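Local coordinates for uncharacterized protein (Bacteroides vulgatus, PDB 4FMR) that is of unknown function but probably binds DNA, combining an HU/IHF-like DNA-binding domain with an immunoglobulin-like domain of the DUF4469 family, at residues T155-N160 against P195-I200; T183-D188 against L201-L206; M212-T217 against P230-H235. All blocks are in the same frame, centred on the assembly; numbering follows the deposited sequence.

Contact 1: T155-N160 against P195-I200; sequences TLFGKN and PSRLII
The Phe157 ring and the Arg197 side chain lie alongside each other and point the same way, with Arg197 CD meeting the ring obliquely at 3.6 Å from Phe157 CE1. Over one face of that ring stands Thr155 CG2, displaced toward the rim. The touching is done by the aliphatic CG and CD of the arginine; ring and guanidinium planes are 45° apart, and NH2 forms a salt bridge with Glu194. Thr155, Phe157, Arg197 and Ile199 line one face of an antiparallel strand pair at the centre of the four-stranded sheet of the immunoglobulin-like domain. With chi1 at -56°, Thr155 holds CG2 anti to its own N, and this methyl also reaches Arg197 CG at 3.6 Å; Thr155 OG1 rests instead beside Ile199 CG1. On the reverse face, Leu156 CD1 and Leu198 CD1 approach to 4.2 Å and continue into the hydrophobic interior against Leu213 and Val215 of strand 209-217. The backbones of Leu156 and Leu198 exchange a pair of hydrogen bonds, the one from Leu156 N to Leu198 O spanning 2.8 Å. Near the strand ends the pairing becomes less regular: Gly158 N donates to Ser196 O at 2.9 Å from well above the carbonyl plane. Beyond it a water takes over, accepting from Asn160 N at 3.3 Å and lying 2.8 Å from Ser196 OG.

Contact 2: T183-D188 against L201-L206; sequences TKIDND and LLPASL
Ile185 and Pro203 cross at about a right angle, Ile185 CG1 resting 3.9 Å from Pro203 CD on the proline ring. This perpendicular meeting is the centre of a largely apolar contact between edge strand 182-184, with the residues next to it, and the loop that leaves strand 197-201. The two branches of Ile185 serve different neighbours. CG1, set beside the backbone N by a chi1 of -75°, carries CD1 onward to Leu202 CD2 at 4.3 Å, whereas CG2 faces the backbone at Leu201 O, 4.2 Å away. Although the CB of Leu202 points away from the opposite segment, the branched tip of the side chain turns back far enough to meet the isoleucine. Thr183 approaches the loop in another manner. Its methyl runs past the proline in the opposite direction, CG2 lying 4.2 Å from Pro203 CG, while its hydroxyl side faces the leucine that follows in the loop. Thr183 OG1 comes to 3.9 Å from Leu206 CD2, the two side chains meeting at a slant. Pro203 thus rests against both Thr183 and Ile185, whose side chains point toward the loop. Val172 and Leu174 of the adjacent strand support Ile185 from within the sheet, and Leu206 also rests on Leu174. After Ile185 the chain turns away: Asp186 OD1 accepts from Asp188 N at 3.1 Å in an almost straight bond, which closes an Asx turn leading toward strand 190-193. The arrangement is that of a beta-sandwich edge, where the loop crossing from the four-stranded to the five-stranded sheet of the immunoglobulin-like domain covers the side chains of an outermost strand.

Contact 3: M212-T217 against P230-H235; sequences MLTVTT and PRSTSH
Two hydroxyl pairs mark the outer face of this strand pair: Thr214 OG1 is hydrogen-bonded to Ser234 OG at 2.6 Å, and Thr216 OG1 to Ser232 OG at 2.8 Å, where either hydroxyl could donate. Both threonines have chi1 near -57°, which sets OG1 beside the backbone N and within reach of the serine across. Their methyls contribute as well, Thr214 CG2 touching Ser232 CB at 3.8 Å and Thr216 CG2 touching Pro230 CB. With an alanine at Thr214, Ser234 OG would probably lose its partner across the strands, and a gap would be likely to open beside Ser232 CB. At the exposed end of this side, selenomethionine Met212 bends back through chi2 and chi3, bringing SE to 3.5 Å from His235 C. The inner face is denser and owes its packing largely to the opposite sheet. Leu213 and Val215 press on Ile200 and Leu198 respectively, and both also touch Ile133. Thr233 lies beside Val215 but reaches it only at 4.3 Å, from CG2 to Val215 CB. The hydroxyl of buried Thr217 bonds the backbone at Thr162 O, Ala164 N and Tyr219 N. Toward the margins, Arg231 makes a cation-pi contact with Phe131, and the His235 ring stacks with Phe146. Six backbone hydrogen bonds join the strands, the one from Val215 N to Thr233 O nearly straight at 172°. Two antiparallel strands consecutive in the chain form a beta hairpin with a long connection; here its threonine-serine face lies outward and its Leu213-Val215 face packs on the other sheet of the immunoglobulin-like sandwich.

How the contacts relate
Contacts 1 and 3 are antiparallel strand pairs on facing sheets of one sandwich, and their inner side chains interlock: Leu198 CD1 packs 3.8 Å from Val215 CG2. Contact 1 is the more superficial, with an arginine-aromatic cluster on its outer side, whereas contact 3 has paired hydroxyls there. Contact 2, partly buried like contact 3, differs in chemistry, joining an edge strand to a loop mainly through apolar groups without any backbone pairing. It adjoins contact 1 through Ile185 and Ile200, and its loop leads directly from the strand of contact 1 to that of contact 3. Contacts 2 and 3 reach the same five-stranded sheet but do not touch.

Contact 1: T155-N160 against P195-I200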
loop_
_atom_site.group_PDB
_atom_site.type_symbol
_atom_site.label_atom_id
_atom_site.label_comp_id
_atom_site.label_asym_id
_atom_site.label_seq_id
_atom_site.Cartn_x
_atom_site.Cartn_y
_atom_site.Cartn_z
ATOM N N THR B 155 11.373 13.226 -4.661
ATOM C CA THR B 155 11.011 14.367 -5.511
ATOM C C THR B 155 9.794 15.104 -4.934
ATOM O O THR B 155 8.768 14.498 -4.666
ATOM C CB THR B 155 10.742 13.944 -6.977
ATOM O OG1 THR B 155 11.881 13.261 -7.489
ATOM C CG2 THR B 155 10.448 15.127 -7.871
ATOM N N LEU B 156 9.896 16.419 -4.842
ATOM C CA LEU B 156 8.833 17.318 -4.413
ATOM C C LEU B 156 8.332 18.127 -5.595
ATOM O O LEU B 156 9.131 18.782 -6.260
ATOM C CB LEU B 156 9.339 18.272 -3.313
ATOM C CG LEU B 156 9.757 17.634 -2.015
ATOM C CD1 LEU B 156 10.835 18.448 -1.339
ATOM C CD2 LEU B 156 8.568 17.394 -1.136
ATOM N N PHE B 157 7.017 18.087 -5.867
ATOM C CA PHE B 157 6.423 18.885 -6.936
ATOM C C PHE B 157 5.641 20.029 -6.315
ATOM O O PHE B 157 5.031 19.849 -5.267
ATOM C CB PHE B 157 5.533 18.014 -7.843
ATOM C CG PHE B 157 6.248 16.830 -8.453
ATOM C CD1 PHE B 157 6.942 16.959 -9.654
ATOM C CD2 PHE B 157 6.205 15.581 -7.842
ATOM C CE1 PHE B 157 7.566 15.854 -10.242
ATOM C CE2 PHE B 157 6.838 14.484 -8.419
ATOM C CZ PHE B 157 7.509 14.623 -9.617
ATOM N N GLY B 158 5.673 21.201 -6.930
ATOM C CA GLY B 158 4.924 22.320 -6.385
ATOM C C GLY B 158 5.081 23.613 -7.139
ATOM O O GLY B 158 5.190 23.614 -8.373
ATOM N N LYS B 159 5.051 24.733 -6.382
ATOM C CA LYS B 159 5.155 26.089 -6.911
ATOM C C LYS B 159 6.200 26.880 -6.165
ATOM O O LYS B 159 6.173 26.937 -4.929
ATOM C CB LYS B 159 3.800 26.835 -6.855
ATOM C CG LYS B 159 2.735 26.320 -7.825
ATOM C CD LYS B 159 2.913 26.789 -9.258
ATOM C CE LYS B 159 1.841 26.197 -10.142
ATOM N NZ LYS B 159 1.895 26.741 -11.524
ATOM N N ASN B 160 7.133 27.477 -6.946
ATOM C CA ASN B 160 8.240 28.342 -6.525
ATOM C C ASN B 160 9.016 27.750 -5.338
ATOM O O ASN B 160 9.270 28.429 -4.345
ATOM C CB ASN B 160 7.707 29.741 -6.193
ATOM C CG ASN B 160 7.157 30.413 -7.419
ATOM O OD1 ASN B 160 7.869 30.634 -8.413
ATOM N ND2 ASN B 160 5.865 30.706 -7.390
ATOM N N PRO B 195 11.698 25.607 -9.827
ATOM C CA PRO B 195 10.521 26.153 -9.114
ATOM C C PRO B 195 9.387 25.137 -8.917
ATOM O O PRO B 195 8.833 25.067 -7.814
ATOM C CB PRO B 195 10.056 27.308 -10.015
ATOM C CG PRO B 195 11.238 27.677 -10.821
ATOM C CD PRO B 195 12.009 26.413 -11.034
ATOM N N SER B 196 9.088 24.310 -9.941
ATOM C CA SER B 196 7.989 23.341 -9.872
ATOM C C SER B 196 8.402 21.951 -9.357
ATOM O O SER B 196 7.518 21.108 -9.145
ATOM C CB SER B 196 7.342 23.177 -11.245
ATOM O OG SER B 196 6.584 24.325 -11.592
ATOM N N ARG B 197 9.716 21.707 -9.155
ATOM C CA ARG B 197 10.196 20.389 -8.748
ATOM C C ARG B 197 11.588 20.407 -8.095
ATOM O O ARG B 197 12.565 20.917 -8.664
ATOM C CB ARG B 197 10.235 19.490 -10.000
ATOM C CG ARG B 197 10.875 18.119 -9.855
ATOM C CD ARG B 197 10.757 17.363 -11.161
ATOM N NE ARG B 197 11.372 18.108 -12.258
ATOM C CZ ARG B 197 11.400 17.705 -13.521
ATOM N NH1 ARG B 197 10.834 16.556 -13.873
ATOM N NH2 ARG B 197 11.983 18.451 -14.444
ATOM N N LEU B 198 11.667 19.805 -6.912
ATOM C CA LEU B 198 12.920 19.581 -6.197
ATOM C C LEU B 198 13.220 18.106 -6.120
ATOM O O LEU B 198 12.341 17.332 -5.736
ATOM C CB LEU B 198 12.931 20.146 -4.753
ATOM C CG LEU B 198 12.709 21.617 -4.501
ATOM C CD1 LEU B 198 12.676 21.887 -2.987
ATOM C CD2 LEU B 198 13.758 22.475 -5.200
ATOM N N ILE B 199 14.470 17.726 -6.401
ATOM C CA ILE B 199 14.950 16.366 -6.196
ATOM C C ILE B 199 15.981 16.442 -5.079
ATOM O O ILE B 199 16.950 17.211 -5.156
ATOM C CB ILE B 199 15.473 15.623 -7.455
ATOM C CG1 ILE B 199 14.367 15.591 -8.549
ATOM C CG2 ILE B 199 15.909 14.177 -7.062
ATOM C CD1 ILE B 199 14.758 15.000 -9.893
ATOM N N ILE B 200 15.745 15.686 -4.015
ATOM C CA ILE B 200 16.667 15.689 -2.886
ATOM C C ILE B 200 17.150 14.280 -2.632
ATOM O O ILE B 200 16.509 13.328 -3.052
ATOM C CB ILE B 200 16.036 16.327 -1.575
ATOM C CG1 ILE B 200 14.818 15.521 -1.060
ATOM C CG2 ILE B 200 15.697 17.815 -1.787
ATOM C CD1 ILE B 200 14.296 15.834 0.350
HETATM O O HOH W 1 6.739 26.726 -10.111
#

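Contact 2: T183-D188 against L201-L206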
loop_
_atom_site.group_PDB
_atom_site.type_symbol
_atom_site.label_atom_id
_atom_site.label_comp_id
_atom_site.label_asym_id
_atom_site.label_seq_id
_atom_site.Cartn_x
_atom_site.Cartn_y
_atom_site.Cartn_z
ATOM N N THR B 183 16.580 17.900 11.239
ATOM C CA THR B 183 17.714 17.456 10.429
ATOM C C THR B 183 17.750 18.347 9.210
ATOM O O THR B 183 16.798 18.335 8.428
ATOM C CB THR B 183 17.611 15.936 10.032
ATOM O OG1 THR B 183 17.503 15.100 11.181
ATOM C CG2 THR B 183 18.786 15.462 9.154
ATOM N N LYS B 184 18.818 19.110 9.027
ATOM C CA LYS B 184 18.895 19.892 7.824
ATOM C C LYS B 184 19.638 19.090 6.758
ATOM O O LYS B 184 20.723 18.566 7.005
ATOM C CB LYS B 184 19.535 21.268 8.043
ATOM C CG LYS B 184 19.372 22.152 6.792
ATOM C CD LYS B 184 19.707 23.582 7.042
ATOM C CE LYS B 184 19.650 24.349 5.756
ATOM N NZ LYS B 184 20.202 25.711 5.922
ATOM N N ILE B 185 19.041 18.989 5.580
ATOM C CA ILE B 185 19.642 18.352 4.422
ATOM C C ILE B 185 20.720 19.313 3.889
ATOM O O ILE B 185 20.445 20.506 3.706
ATOM C CB ILE B 185 18.526 18.016 3.378
ATOM C CG1 ILE B 185 17.702 16.795 3.859
ATOM C CG2 ILE B 185 19.085 17.811 1.949
ATOM C CD1 ILE B 185 16.321 16.795 3.422
ATOM N N ASP B 186 21.945 18.804 3.657
ATOM C CA ASP B 186 23.021 19.625 3.093
ATOM C C ASP B 186 22.570 20.125 1.721
ATOM O O ASP B 186 21.944 19.375 0.968
ATOM C CB ASP B 186 24.340 18.835 3.001
ATOM C CG ASP B 186 25.587 19.683 2.721
ATOM O OD1 ASP B 186 25.594 20.428 1.709
ATOM O OD2 ASP B 186 26.578 19.547 3.471
ATOM N N ASN B 187 22.832 21.404 1.427
ATOM C CA ASN B 187 22.431 22.051 0.182
ATOM C C ASN B 187 22.933 21.322 -1.055
ATOM O O ASN B 187 22.262 21.410 -2.082
ATOM C CB ASN B 187 22.910 23.498 0.139
ATOM C CG ASN B 187 22.047 24.457 0.926
ATOM O OD1 ASN B 187 20.884 24.186 1.269
ATOM N ND2 ASN B 187 22.589 25.630 1.179
ATOM N N ASP B 188 24.068 20.574 -0.960
ATOM C CA ASP B 188 24.604 19.830 -2.109
ATOM C C ASP B 188 23.752 18.557 -2.372
ATOM O O ASP B 188 23.840 18.003 -3.474
ATOM C CB ASP B 188 26.112 19.496 -1.956
ATOM C CG ASP B 188 26.569 18.539 -0.856
ATOM O OD1 ASP B 188 25.714 18.077 -0.062
ATOM O OD2 ASP B 188 27.784 18.245 -0.795
ATOM N N LEU B 201 18.295 14.158 -1.954
ATOM C CA LEU B 201 18.829 12.896 -1.438
ATOM C C LEU B 201 18.583 12.904 0.045
ATOM O O LEU B 201 19.028 13.822 0.707
ATOM C CB LEU B 201 20.330 12.676 -1.757
ATOM C CG LEU B 201 20.898 11.301 -1.264
ATOM C CD1 LEU B 201 20.175 10.126 -1.907
ATOM C CD2 LEU B 201 22.370 11.167 -1.586
ATOM N N LEU B 202 17.830 11.953 0.564
ATOM C CA LEU B 202 17.543 11.917 2.001
ATOM C C LEU B 202 18.701 11.301 2.786
ATOM O O LEU B 202 19.211 10.282 2.347
ATOM C CB LEU B 202 16.247 11.113 2.281
ATOM C CG LEU B 202 14.925 11.724 1.816
ATOM C CD1 LEU B 202 13.811 10.692 1.847
ATOM C CD2 LEU B 202 14.557 12.943 2.648
ATOM N N PRO B 203 19.126 11.852 3.949
ATOM C CA PRO B 203 20.184 11.163 4.741
ATOM C C PRO B 203 19.764 9.736 5.151
ATOM O O PRO B 203 18.576 9.461 5.367
ATOM C CB PRO B 203 20.363 12.056 5.986
ATOM C CG PRO B 203 19.666 13.339 5.661
ATOM C CD PRO B 203 18.614 13.052 4.645
ATOM N N ALA B 204 20.754 8.837 5.247
ATOM C CA ALA B 204 20.582 7.417 5.552
ATOM C C ALA B 204 20.289 7.143 7.025
ATOM O O ALA B 204 19.629 6.153 7.334
ATOM C CB ALA B 204 21.836 6.654 5.137
ATOM N N SER B 205 20.745 8.020 7.911
ATOM C CA SER B 205 20.652 7.899 9.371
ATOM C C SER B 205 19.257 8.242 9.963
ATOM O O SER B 205 19.084 8.095 11.175
ATOM C CB SER B 205 21.699 8.804 10.030
ATOM O OG SER B 205 21.564 10.132 9.551
ATOM N N LEU B 206 18.279 8.682 9.138
ATOM C CA LEU B 206 16.940 9.028 9.616
ATOM C C LEU B 206 16.206 7.809 10.145
ATOM O O LEU B 206 16.104 6.788 9.457
ATOM C CB LEU B 206 16.094 9.681 8.511
ATOM C CG LEU B 206 16.513 11.063 8.016
ATOM C CD1 LEU B 206 15.925 11.331 6.656
ATOM C CD2 LEU B 206 16.129 12.143 9.005
#

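Contact 3: M212-T217 against P230-H235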
loop_
_atom_site.group_PDB
_atom_site.type_symbol
_atom_site.label_atom_id
_atom_site.label_comp_id
_atom_site.label_asym_id
_atom_site.label_seq_id
_atom_site.Cartn_x
_atom_site.Cartn_y
_atom_site.Cartn_z
HETATM N N MSE B 212 7.979 16.416 9.570
HETATM C CA MSE B 212 7.479 17.590 8.888
HETATM C C MSE B 212 8.621 18.066 7.992
HETATM O O MSE B 212 9.706 18.363 8.499
HETATM C CB MSE B 212 6.974 18.674 9.857
HETATM C CG MSE B 212 6.311 19.870 9.133
HETATM SE SE MSE B 212 4.744 19.329 8.058
HETATM C CE MSE B 212 3.632 18.457 9.386
ATOM N N LEU B 213 8.425 17.989 6.662
ATOM C CA LEU B 213 9.392 18.441 5.676
ATOM C C LEU B 213 9.114 19.930 5.372
ATOM O O LEU B 213 7.987 20.298 5.049
ATOM C CB LEU B 213 9.371 17.577 4.385
ATOM C CG LEU B 213 10.474 17.900 3.342
ATOM C CD1 LEU B 213 10.897 16.654 2.568
ATOM C CD2 LEU B 213 10.026 18.980 2.354
ATOM N N THR B 214 10.150 20.767 5.456
ATOM C CA THR B 214 10.012 22.201 5.206
ATOM C C THR B 214 11.046 22.665 4.193
ATOM O O THR B 214 12.204 22.262 4.251
ATOM C CB THR B 214 10.126 22.969 6.540
ATOM O OG1 THR B 214 9.100 22.478 7.415
ATOM C CG2 THR B 214 9.998 24.502 6.381
ATOM N N VAL B 215 10.578 23.490 3.231
ATOM C CA VAL B 215 11.351 24.170 2.194
ATOM C C VAL B 215 11.403 25.633 2.600
ATOM O O VAL B 215 10.356 26.272 2.646
ATOM C CB VAL B 215 10.781 23.976 0.749
ATOM C CG1 VAL B 215 11.494 24.895 -0.254
ATOM C CG2 VAL B 215 10.860 22.516 0.293
ATOM N N THR B 216 12.595 26.146 2.946
ATOM C CA THR B 216 12.803 27.551 3.330
ATOM C C THR B 216 13.636 28.217 2.225
ATOM O O THR B 216 14.690 27.690 1.834
ATOM C CB THR B 216 13.447 27.661 4.713
ATOM O OG1 THR B 216 12.640 26.966 5.651
ATOM C CG2 THR B 216 13.642 29.105 5.163
ATOM N N THR B 217 13.152 29.350 1.692
ATOM C CA THR B 217 13.858 29.981 0.583
ATOM C C THR B 217 13.563 31.474 0.509
ATOM O O THR B 217 12.538 31.936 1.023
ATOM C CB THR B 217 13.476 29.261 -0.755
ATOM O OG1 THR B 217 14.305 29.726 -1.823
ATOM C CG2 THR B 217 11.987 29.377 -1.110
ATOM N N PRO B 230 13.410 35.066 4.436
ATOM C CA PRO B 230 13.031 33.769 3.851
ATOM C C PRO B 230 11.612 33.345 4.226
ATOM O O PRO B 230 11.108 33.688 5.302
ATOM C CB PRO B 230 14.061 32.782 4.431
ATOM C CG PRO B 230 15.052 33.592 5.176
ATOM C CD PRO B 230 14.381 34.883 5.533
ATOM N N ARG B 231 10.963 32.590 3.323
ATOM C CA ARG B 231 9.617 32.076 3.559
ATOM C C ARG B 231 9.698 30.544 3.525
ATOM O O ARG B 231 10.653 29.983 2.979
ATOM C CB ARG B 231 8.569 32.663 2.581
ATOM C CG ARG B 231 8.866 32.472 1.090
ATOM C CD ARG B 231 7.726 33.006 0.239
ATOM N NE ARG B 231 7.903 32.662 -1.170
ATOM C CZ ARG B 231 7.060 32.999 -2.140
ATOM N NH1 ARG B 231 5.967 33.699 -1.866
ATOM N NH2 ARG B 231 7.304 32.639 -3.392
ATOM N N SER B 232 8.722 29.885 4.153
ATOM C CA SER B 232 8.670 28.443 4.344
ATOM C C SER B 232 7.350 27.860 3.979
ATOM O O SER B 232 6.309 28.473 4.221
ATOM C CB SER B 232 8.940 28.099 5.808
ATOM O OG SER B 232 10.266 28.457 6.151
ATOM N N THR B 233 7.400 26.644 3.426
ATOM C CA THR B 233 6.239 25.846 3.085
ATOM C C THR B 233 6.598 24.419 3.509
ATOM O O THR B 233 7.767 24.007 3.463
ATOM C CB THR B 233 5.796 26.029 1.626
ATOM O OG1 THR B 233 4.493 25.462 1.523
ATOM C CG2 THR B 233 6.754 25.378 0.594
ATOM N N SER B 234 5.591 23.689 3.977
ATOM C CA SER B 234 5.777 22.370 4.547
ATOM C C SER B 234 4.824 21.340 3.999
ATOM O O SER B 234 3.804 21.671 3.390
ATOM C CB SER B 234 5.570 22.448 6.061
ATOM O OG SER B 234 6.640 23.123 6.699
ATOM N N HIS B 235 5.159 20.075 4.259
ATOM C CA HIS B 235 4.362 18.906 3.957
ATOM C C HIS B 235 4.819 17.789 4.871
ATOM O O HIS B 235 6.016 17.647 5.104
ATOM C CB HIS B 235 4.433 18.480 2.472
ATOM C CG HIS B 235 3.284 17.601 2.085
ATOM N ND1 HIS B 235 3.211 16.280 2.498
ATOM C CD2 HIS B 235 2.151 17.907 1.415
ATOM C CE1 HIS B 235 2.049 15.826 2.062
ATOM N NE2 HIS B 235 1.393 16.756 1.379
#